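Local coordinates for protein cytochrome c' (Rubrivivax gelatinosus, PDB 2J8W) that carries a covalently bound, high-spin heme c whose iron has no sixth ligand, and probably transfers electrons, although its exact function is not known, at residues F59-D64 with A74-D78; G81-A85 with C122-F126. One frame throughout, in Å; residues are numbered along the deposited sequence.

Contact 1 (F59-D64 with A74-D78)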
loop_
_atom_site.group_PDB
_atom_site.type_symbol
_atom_site.label_atom_id
_atom_site.label_comp_id
_atom_site.label_asym_id
_atom_site.label_seq_id
_atom_site.Cartn_x
_atom_site.Cartn_y
_atom_site.Cartn_z
ATOM N N PHE A 59 7.784 11.532 5.744
ATOM C CA PHE A 59 8.629 12.672 5.347
ATOM C C PHE A 59 9.232 13.335 6.603
ATOM O O PHE A 59 9.327 14.561 6.690
ATOM C CB PHE A 59 7.874 13.714 4.515
ATOM C CG PHE A 59 7.487 13.270 3.133
ATOM C CD1 PHE A 59 8.299 13.548 2.048
ATOM C CD2 PHE A 59 6.278 12.625 2.909
ATOM C CE1 PHE A 59 7.915 13.181 0.772
ATOM C CE2 PHE A 59 5.889 12.269 1.649
ATOM C CZ PHE A 59 6.695 12.510 0.581
ATOM N N GLY A 60 9.639 12.515 7.555
ATOM C CA GLY A 60 10.251 12.999 8.766
ATOM C C GLY A 60 11.615 13.604 8.557
ATOM O O GLY A 60 12.172 13.618 7.452
ATOM N N PRO A 61 12.197 14.127 9.654
ATOM C CA PRO A 61 13.534 14.708 9.591
ATOM C C PRO A 61 14.549 13.719 8.994
ATOM O O PRO A 61 14.524 12.547 9.353
ATOM C CB PRO A 61 13.839 15.023 11.061
ATOM C CG PRO A 61 12.605 14.924 11.766
ATOM C CD PRO A 61 11.612 14.193 11.009
ATOM N N GLY A 62 15.401 14.203 8.098
ATOM C CA GLY A 62 16.515 13.431 7.574
ATOM C C GLY A 62 16.144 12.423 6.511
ATOM O O GLY A 62 16.947 11.589 6.117
ATOM N N THR A 63 14.896 12.472 6.015
ATOM C CA THR A 63 14.444 11.531 4.981
ATOM C C THR A 63 14.477 12.148 3.585
ATOM O O THR A 63 13.709 11.740 2.705
ATOM C CB THR A 63 13.055 10.974 5.323
ATOM O OG1 THR A 63 12.071 12.030 5.264
ATOM C CG2 THR A 63 13.047 10.270 6.678
ATOM N N ASP A 64 15.406 13.064 3.320
ATOM C CA ASP A 64 15.380 13.892 2.112
ATOM C C ASP A 64 16.363 13.471 1.058
ATOM O O ASP A 64 16.367 14.026 -0.039
ATOM C CB ASP A 64 15.639 15.380 2.442
ATOM C CG ASP A 64 17.018 15.631 3.025
ATOM O OD1 ASP A 64 17.343 14.969 4.032
ATOM O OD2 ASP A 64 17.725 16.504 2.464
ATOM N N ALA A 74 12.036 21.802 -0.717
ATOM C CA ALA A 74 10.932 22.596 -0.181
ATOM C C ALA A 74 10.007 21.805 0.733
ATOM O O ALA A 74 9.316 22.402 1.568
ATOM C CB ALA A 74 10.111 23.185 -1.320
ATOM N N VAL A 75 9.967 20.479 0.580
ATOM C CA VAL A 75 9.193 19.673 1.527
ATOM C C VAL A 75 9.563 19.974 2.975
ATOM O O VAL A 75 8.685 20.073 3.837
ATOM C CB VAL A 75 9.378 18.171 1.238
ATOM C CG1 VAL A 75 8.764 17.325 2.364
ATOM C CG2 VAL A 75 8.716 17.775 -0.096
ATOM N N TRP A 76 10.872 20.120 3.224
ATOM C CA TRP A 76 11.425 20.426 4.561
ATOM C C TRP A 76 11.627 21.915 4.829
ATOM O O TRP A 76 11.368 22.346 5.921
ATOM C CB TRP A 76 12.730 19.646 4.798
ATOM C CG TRP A 76 12.450 18.170 4.822
ATOM C CD1 TRP A 76 12.092 17.411 5.906
ATOM C CD2 TRP A 76 12.461 17.299 3.693
ATOM N NE1 TRP A 76 11.838 16.099 5.488
ATOM C CE2 TRP A 76 12.094 16.016 4.147
ATOM C CE3 TRP A 76 12.745 17.481 2.347
ATOM C CZ2 TRP A 76 11.998 14.918 3.279
ATOM C CZ3 TRP A 76 12.630 16.408 1.494
ATOM C CH2 TRP A 76 12.290 15.139 1.971
ATOM N N SER A 77 11.946 22.653 3.792
ATOM C CA SER A 77 12.245 24.071 3.958
ATOM C C SER A 77 10.977 24.940 3.828
ATOM O O SER A 77 10.970 26.083 4.277
ATOM C CB SER A 77 13.313 24.486 2.988
ATOM O OG SER A 77 12.738 24.794 1.771
ATOM N N ASP A 78 9.888 24.406 3.251
ATOM C CA ASP A 78 8.564 25.060 3.309
ATOM C C ASP A 78 7.562 24.087 3.931
ATOM O O ASP A 78 6.575 23.645 3.280
ATOM C CB ASP A 78 8.096 25.471 1.921
ATOM C CG ASP A 78 6.720 26.133 1.909
ATOM O OD1 ASP A 78 6.224 26.609 2.959
ATOM O OD2 ASP A 78 6.143 26.158 0.805
#
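A type II beta turn, Gly60 to Thr63, in the loop between helix 38-52 and the short helix 74-77 receives the indole of Trp76 from that helix. The indole nitrogen reaches two successive carbonyls: Trp76 NE1 donates to Gly60 O at 3.2 Å, with an N-H...O angle of 145°, and more weakly to Phe59 O. The better bond is not ideal, since the donor stands well above the carbonyl plane of Gly60 instead of meeting a lone pair. That oxygen is heavily used: it also accepts the backbone N of Thr63, which closes the turn, and the hydroxyl, Thr63 OG1 lying 2.7 Å from Gly60 O. With OG1 set between the backbone N and the carbonyl carbon (chi1 66°), the threonine hydroxyl turns back into its own turn, at the edge of the indole, Thr63 OG1 lying 3.5 Å from Trp76 CZ2. Gly62 takes the positive phi of the turn, which glycine accommodates readily.

Both faces of the indole are occupied. Asp64 lays its methylene over one in a CH-pi contact, CB standing 3.4 Å from the centroid of the six-membered ring. Val75 CG1 lies over the opposite face. The same methyl meets the Phe59 ring, Val75 CG1 to Phe59 CD1 being 3.8 Å, and Trp76 CZ2 comes to that ring's edge, so a branched aliphatic and two aromatics pack together. Tryptophan fits here because it combines a broad apolar surface with a single N-H for the loop carbonyls.

Phe59 also touches the heme and Phe16 of helix 5-30, and Arg12 of that helix hydrogen-bonds Thr63 O. Val75 also packs on Phe126 of helix 105-126, and Asp78 caps the start of helix 79-102 through Gly81 N.

Contact 2 (G81-A85 with C122-F126). With HEC (heme c), chain C.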
loop_
_atom_site.group_PDB
_atom_site.type_symbol
_atom_site.label_atom_id
_atom_site.label_comp_id
_atom_site.label_asym_id
_atom_site.label_seq_id
_atom_site.Cartn_x
_atom_site.Cartn_y
_atom_site.Cartn_z
ATOM N N GLY A 81 3.849 25.012 3.765
ATOM C CA GLY A 81 3.317 24.842 2.435
ATOM C C GLY A 81 3.026 23.373 2.195
ATOM O O GLY A 81 1.959 23.010 1.640
ATOM N N PHE A 82 3.955 22.513 2.616
ATOM C CA PHE A 82 3.768 21.068 2.443
ATOM C C PHE A 82 2.562 20.588 3.242
ATOM O O PHE A 82 1.732 19.777 2.740
ATOM C CB PHE A 82 5.021 20.298 2.857
ATOM C CG PHE A 82 5.009 18.859 2.394
ATOM C CD1 PHE A 82 5.049 18.575 1.056
ATOM C CD2 PHE A 82 5.003 17.821 3.300
ATOM C CE1 PHE A 82 5.027 17.259 0.606
ATOM C CE2 PHE A 82 4.982 16.480 2.846
ATOM C CZ PHE A 82 5.024 16.233 1.520
ATOM N N LYS A 83 2.415 21.056 4.473
ATOM C CA LYS A 83 1.273 20.666 5.337
ATOM C C LYS A 83 -0.047 21.149 4.739
ATOM O O LYS A 83 -1.068 20.414 4.780
ATOM C CB LYS A 83 1.456 21.239 6.758
ATOM C CG LYS A 83 0.273 21.076 7.677
ATOM C CD LYS A 83 0.088 19.690 8.198
ATOM C CE LYS A 83 -1.029 19.645 9.232
ATOM N NZ LYS A 83 -1.052 20.858 10.108
ATOM N N ALA A 84 -0.055 22.348 4.164
ATOM C CA ALA A 84 -1.278 22.870 3.533
ATOM C C ALA A 84 -1.655 21.977 2.360
ATOM O O ALA A 84 -2.844 21.647 2.141
ATOM C CB ALA A 84 -1.105 24.353 3.083
ATOM N N ALA A 85 -0.645 21.588 1.603
ATOM C CA ALA A 85 -0.881 20.678 0.482
ATOM C C ALA A 85 -1.428 19.304 0.914
ATOM O O ALA A 85 -2.337 18.739 0.293
ATOM C CB ALA A 85 0.415 20.518 -0.361
ATOM N N CYS A 122 0.201 19.560 -5.020
ATOM C CA CYS A 122 1.367 19.205 -4.220
ATOM C C CYS A 122 2.552 18.950 -5.129
ATOM O O CYS A 122 3.642 19.478 -4.897
ATOM C CB CYS A 122 1.123 17.987 -3.346
ATOM S SG CYS A 122 2.532 17.752 -2.298
ATOM N N HIS A 123 2.381 18.188 -6.195
ATOM C CA HIS A 123 3.521 17.855 -7.048
ATOM C C HIS A 123 4.179 19.084 -7.660
ATOM O O HIS A 123 5.430 19.178 -7.749
ATOM C CB HIS A 123 3.103 16.934 -8.184
ATOM C CG HIS A 123 2.792 15.551 -7.708
ATOM N ND1 HIS A 123 2.423 14.557 -8.566
ATOM C CD2 HIS A 123 2.868 15.000 -6.476
ATOM C CE1 HIS A 123 2.215 13.440 -7.873
ATOM N NE2 HIS A 123 2.461 13.678 -6.594
ATOM N N ASP A 124 3.338 20.028 -8.079
ATOM C CA ASP A 124 3.861 21.280 -8.688
ATOM C C ASP A 124 4.868 21.951 -7.787
ATOM O O ASP A 124 5.847 22.519 -8.283
ATOM C CB ASP A 124 2.695 22.227 -8.980
ATOM C CG ASP A 124 1.893 21.826 -10.208
ATOM O OD1 ASP A 124 2.344 20.932 -10.962
ATOM O OD2 ASP A 124 0.827 22.455 -10.448
ATOM N N LYS A 125 4.616 21.976 -6.488
ATOM C CA LYS A 125 5.502 22.696 -5.540
ATOM C C LYS A 125 6.566 21.804 -4.915
ATOM O O LYS A 125 7.605 22.307 -4.477
ATOM C CB LYS A 125 4.670 23.357 -4.445
ATOM N N PHE A 126 6.308 20.489 -4.807
ATOM C CA PHE A 126 7.115 19.619 -3.950
ATOM C C PHE A 126 7.706 18.331 -4.538
ATOM O O PHE A 126 8.456 17.625 -3.852
ATOM C CB PHE A 126 6.318 19.257 -2.689
ATOM C CG PHE A 126 5.887 20.427 -1.915
ATOM C CD1 PHE A 126 6.829 21.134 -1.154
ATOM C CD2 PHE A 126 4.575 20.889 -1.920
ATOM C CE1 PHE A 126 6.469 22.248 -0.435
ATOM C CE2 PHE A 126 4.209 21.996 -1.168
ATOM C CZ PHE A 126 5.176 22.698 -0.449
HETATM FE FE HEC C . 2.407 12.213 -5.008
HETATM C CHA HEC C . 5.497 10.793 -5.483
HETATM C CHB HEC C . 1.034 9.922 -7.069
HETATM C CHC HEC C . -0.739 13.095 -3.926
HETATM C CHD HEC C . 3.766 14.444 -2.807
HETATM N NA HEC C . 3.132 10.650 -6.041
HETATM C C1A HEC C . 4.446 10.238 -6.177
HETATM C C2A HEC C . 4.537 9.156 -7.121
HETATM C C3A HEC C . 3.291 8.912 -7.566
HETATM C C4A HEC C . 2.400 9.832 -6.882
HETATM C CMA HEC C . 2.819 7.838 -8.547
HETATM C CAA HEC C . 5.824 8.449 -7.537
HETATM C CBA HEC C . 6.156 7.302 -6.615
HETATM C CGA HEC C . 7.385 6.545 -7.208
HETATM O O1A HEC C . 7.808 6.763 -8.386
HETATM O O2A HEC C . 8.043 5.684 -6.545
HETATM N NB HEC C . 0.478 11.589 -5.370
HETATM C C1B HEC C . 0.171 10.733 -6.379
HETATM C C2B HEC C . -1.261 10.739 -6.555
HETATM C C3B HEC C . -1.766 11.607 -5.669
HETATM C C4B HEC C . -0.673 12.155 -4.901
HETATM C CMB HEC C . -2.054 9.936 -7.599
HETATM C CAB HEC C . -3.222 11.967 -5.425
HETATM C CBB HEC C . -4.211 10.939 -5.379
HETATM N NC HEC C . 1.680 13.443 -3.638
HETATM C C1C HEC C . 0.349 13.727 -3.361
HETATM C C2C HEC C . 0.220 14.824 -2.433
HETATM C C3C HEC C . 1.480 15.199 -2.103
HETATM C C4C HEC C . 2.406 14.372 -2.872
HETATM C CMC HEC C . -1.111 15.372 -1.915
HETATM C CAC HEC C . 1.932 16.325 -1.119
HETATM C CBC HEC C . 1.081 16.759 -0.116
HETATM N ND HEC C . 4.293 12.550 -4.264
HETATM C C1D HEC C . 4.633 13.594 -3.401
HETATM C C2D HEC C . 6.068 13.616 -3.223
HETATM C C3D HEC C . 6.585 12.512 -4.012
HETATM C C4D HEC C . 5.438 11.870 -4.641
HETATM C CMD HEC C . 6.860 14.596 -2.382
HETATM C CAD HEC C . 8.011 12.053 -4.118
HETATM C CBD HEC C . 8.257 10.957 -3.067
HETATM C CGD HEC C . 9.719 10.534 -3.100
HETATM O O1D HEC C . 10.318 10.430 -2.004
HETATM O O2D HEC C . 10.273 10.244 -4.220
#
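Phe82 and Phe126 meet edge to face where 81-85 of helix 79-102 and 122-126 of helix 105-126 run nearly antiparallel, their segment axes at 166° and 10.3 Å apart. The ring planes stand at 80°, and Phe82 CD1 lies over the Phe126 face toward its rim, 3.6 Å from Phe126 CG. Packing is tight at Gly81: Phe126 CZ lies 3.5 Å from Gly81 C, and a beta carbon at this glycine would already crowd the ring. Phe126 CZ also comes 3.3 Å from Phe82 N. Were Phe126 replaced by alanine, the edge of Phe82 would probably lose its aromatic face and a gap would open beside Gly81. Nearby, small Ala85 lets Cys122 come close, Ala85 CB to Cys122 CB being 4.0 Å. The solvent side is looser: exposed Lys83 points away from helix 105-126.

Cys122 SG, turned away from the backbone N (chi1 -174°) and toward the heme, is bonded covalently to heme CAC at 1.9 Å and lies obliquely beside the Phe82 ring. His123 NE2 binds the iron at 2.2 Å. Together with Cys119, these residues form the Cys-X-X-Cys-His heme attachment site, here within the four-helix bundle of cytochrome c'.

Contacts 1 and 2 follow each other along the chain, their centres 12 Å apart, and helix 74-77 leads directly into helix 79-102. They share a packed seam: Val75 CG2 of contact 1 lies 3.8 Å from Phe82 CE1 of contact 2, while backbone atoms of Ala74 and Val75 lie against the Phe126 ring, Val75 N being 3.6 Å from Phe126 CD1. Phe59 and Phe82 also pair edge to face, extending the aromatic cluster from the loop to the inter-helix packing. Both contacts reach the same heme: 81-85 with 122-126 supplies a thioether and the axial histidine, whereas 59-64 adds Phe59, its side chain about 4 Å from the heme. Arg12, met in contact 1, is itself hydrogen-bonded to the heme.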